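Local coordinates for GDP-mannose-dependent alpha-(1-6)-phosphatidylinositol monomannoside mannosyltransferase (PDB 3OKP), which is a mannosyltransferase of the GT-B glycosyltransferases, two-domain enzymes built from a pair of Rossmann-like domains facing each other, at residues A[292-295]-A[296-299]. Residues are numbered along the deposited sequence; the frame is centred on the assembly and turned at random.
Sequences LGIV and YLEA. With GDD (guanosine-5'-diphosphate-alpha-D-mannose), chain B.
The carbonyl oxygen of Ile294 is gripped twice: Glu298 N meets it at 2.9 Å, while Leu297 N makes a weak bond to it. One residue on, Ala299 N binds Val295 O at 3.1 Å, and one residue earlier Tyr296 N reaches Gly293 O. The bonds to Ile294 O and Val295 O belong to helix 294-301. The backbone N-H groups of Ile294 and Val295 make weak bonds to O1A and O2A, respectively, on the alpha phosphate of GDP-mannose, and the helix dipole probably helps to hold this charge. The chain of Glu298 runs extended beyond CG (chi2 170°), carrying the carboxylate to the ribose, where OE1 accepts from O2' at 2.8 Å and OE2 from O3' at 2.7 Å, one oxygen for each hydroxyl. Val295 CG1 packs on ribose C3' at 3.7 Å. While Ile294 CG2 lies against O5' and O1A of the ligand, Ile294 CD1 touches Leu297 CD1 at 3.6 Å, the two side chains crossing at about a right angle. The Tyr296 ring has Val295 CG2 over one face and Leu292 O at its edge, and its OH bonds Met278 O on strand 275-278. A helix N-terminus at the phosphate and a glutamate clasping the ribose diol are characteristic of the nucleotide site in the C-terminal Rossmann-like domain of GT-B glycosyltransferases, where Glu298 is consistent with the second glutamate of the EX7E motif.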
loop_
_atom_site.group_PDB
_atom_site.type_symbol
_atom_site.label_atom_id
_atom_site.label_comp_id
_atom_site.label_asym_id
_atom_site.label_seq_id
_atom_site.Cartn_x
_atom_site.Cartn_y
_atom_site.Cartn_z
ATOM N N LEU A 292 -1.302 5.810 2.547
ATOM C CA LEU A 292 0.034 5.569 3.073
ATOM C C LEU A 292 1.084 5.833 1.998
ATOM O O LEU A 292 1.847 6.796 2.094
ATOM C CB LEU A 292 0.155 4.148 3.640
ATOM C CG LEU A 292 1.490 3.776 4.298
ATOM C CD1 LEU A 292 1.732 4.568 5.589
ATOM C CD2 LEU A 292 1.547 2.283 4.555
ATOM N N GLY A 293 1.103 4.991 0.968
ATOM C CA GLY A 293 2.053 5.144 -0.129
ATOM C C GLY A 293 3.125 4.078 -0.098
ATOM O O GLY A 293 4.243 4.319 0.360
ATOM N N ILE A 294 2.779 2.892 -0.588
ATOM C CA ILE A 294 3.709 1.766 -0.606
ATOM C C ILE A 294 4.921 2.025 -1.516
ATOM O O ILE A 294 6.004 1.495 -1.267
ATOM C CB ILE A 294 2.991 0.415 -0.941
ATOM C CG1 ILE A 294 3.881 -0.790 -0.622
ATOM C CG2 ILE A 294 2.525 0.368 -2.377
ATOM C CD1 ILE A 294 3.798 -1.235 0.821
ATOM N N VAL A 295 4.741 2.860 -2.543
ATOM C CA VAL A 295 5.838 3.210 -3.457
ATOM C C VAL A 295 7.052 3.815 -2.738
ATOM O O VAL A 295 8.189 3.598 -3.158
ATOM C CB VAL A 295 5.386 4.133 -4.632
ATOM C CG1 VAL A 295 4.429 3.398 -5.568
ATOM C CG2 VAL A 295 4.763 5.438 -4.123
ATOM N N TYR A 296 6.803 4.560 -1.657
ATOM C CA TYR A 296 7.871 5.161 -0.853
ATOM C C TYR A 296 8.679 4.100 -0.110
ATOM O O TYR A 296 9.891 4.241 0.073
ATOM C CB TYR A 296 7.299 6.147 0.167
ATOM C CG TYR A 296 6.472 7.284 -0.401
ATOM C CD1 TYR A 296 7.009 8.175 -1.332
ATOM C CD2 TYR A 296 5.163 7.491 0.027
ATOM C CE1 TYR A 296 6.247 9.230 -1.842
ATOM C CE2 TYR A 296 4.398 8.541 -0.473
ATOM C CZ TYR A 296 4.946 9.407 -1.404
ATOM O OH TYR A 296 4.184 10.444 -1.891
ATOM N N LEU A 297 7.990 3.049 0.327
ATOM C CA LEU A 297 8.613 1.936 1.038
ATOM C C LEU A 297 9.412 1.069 0.080
ATOM O O LEU A 297 10.487 0.579 0.427
ATOM C CB LEU A 297 7.548 1.100 1.757
ATOM C CG LEU A 297 6.616 1.873 2.696
ATOM C CD1 LEU A 297 5.483 0.985 3.167
ATOM C CD2 LEU A 297 7.381 2.457 3.880
ATOM N N GLU A 298 8.877 0.894 -1.128
ATOM C CA GLU A 298 9.548 0.164 -2.201
ATOM C C GLU A 298 10.865 0.834 -2.598
ATOM O O GLU A 298 11.870 0.157 -2.815
ATOM C CB GLU A 298 8.620 0.045 -3.415
ATOM C CG GLU A 298 7.444 -0.911 -3.202
ATOM C CD GLU A 298 6.396 -0.842 -4.304
ATOM O OE1 GLU A 298 6.482 0.045 -5.185
ATOM O OE2 GLU A 298 5.475 -1.681 -4.282
ATOM N N ALA A 299 10.846 2.165 -2.680
ATOM C CA ALA A 299 12.031 2.952 -3.018
ATOM C C ALA A 299 13.098 2.827 -1.936
ATOM O O ALA A 299 14.266 2.567 -2.233
ATOM C CB ALA A 299 11.655 4.410 -3.225
HETATM N N2 GDD B . 4.213 -3.574 -12.155
HETATM C C2 GDD B . 4.002 -2.244 -11.998
HETATM N N1 GDD B . 4.213 -1.401 -13.037
HETATM N N3 GDD B . 3.584 -1.769 -10.802
HETATM C C4 GDD B . 3.370 -0.438 -10.627
HETATM C C5 GDD B . 3.579 0.438 -11.680
HETATM C C6 GDD B . 4.009 -0.068 -12.902
HETATM O O6 GDD B . 4.206 0.696 -13.870
HETATM N N7 GDD B . 3.292 1.679 -11.236
HETATM C C8 GDD B . 2.913 1.573 -9.941
HETATM N N9 GDD B . 2.961 0.282 -9.577
HETATM C "C1'" GDD B . 2.636 -0.290 -8.244
HETATM C "C2'" GDD B . 3.695 0.095 -7.223
HETATM O "O2'" GDD B . 4.814 -0.795 -7.258
HETATM C "C3'" GDD B . 2.937 0.029 -5.912
HETATM O "O3'" GDD B . 3.056 -1.276 -5.334
HETATM C "C4'" GDD B . 1.482 0.299 -6.285
HETATM O "O4'" GDD B . 1.398 0.193 -7.713
HETATM C "C5'" GDD B . 1.031 1.690 -5.843
HETATM O "O5'" GDD B . 0.399 1.639 -4.561
HETATM P PA GDD B . 0.332 2.794 -3.685
HETATM O O1A GDD B . -0.064 2.427 -2.556
HETATM O O2A GDD B . 1.470 3.312 -3.558
HETATM O O3A GDD B . -0.572 3.800 -4.210
HETATM P PB GDD B . -1.947 3.553 -4.612
HETATM O O2B GDD B . -2.495 2.717 -3.862
HETATM O O3B GDD B . -2.584 4.627 -4.561
HETATM O O1B GDD B . -1.981 3.077 -5.973
#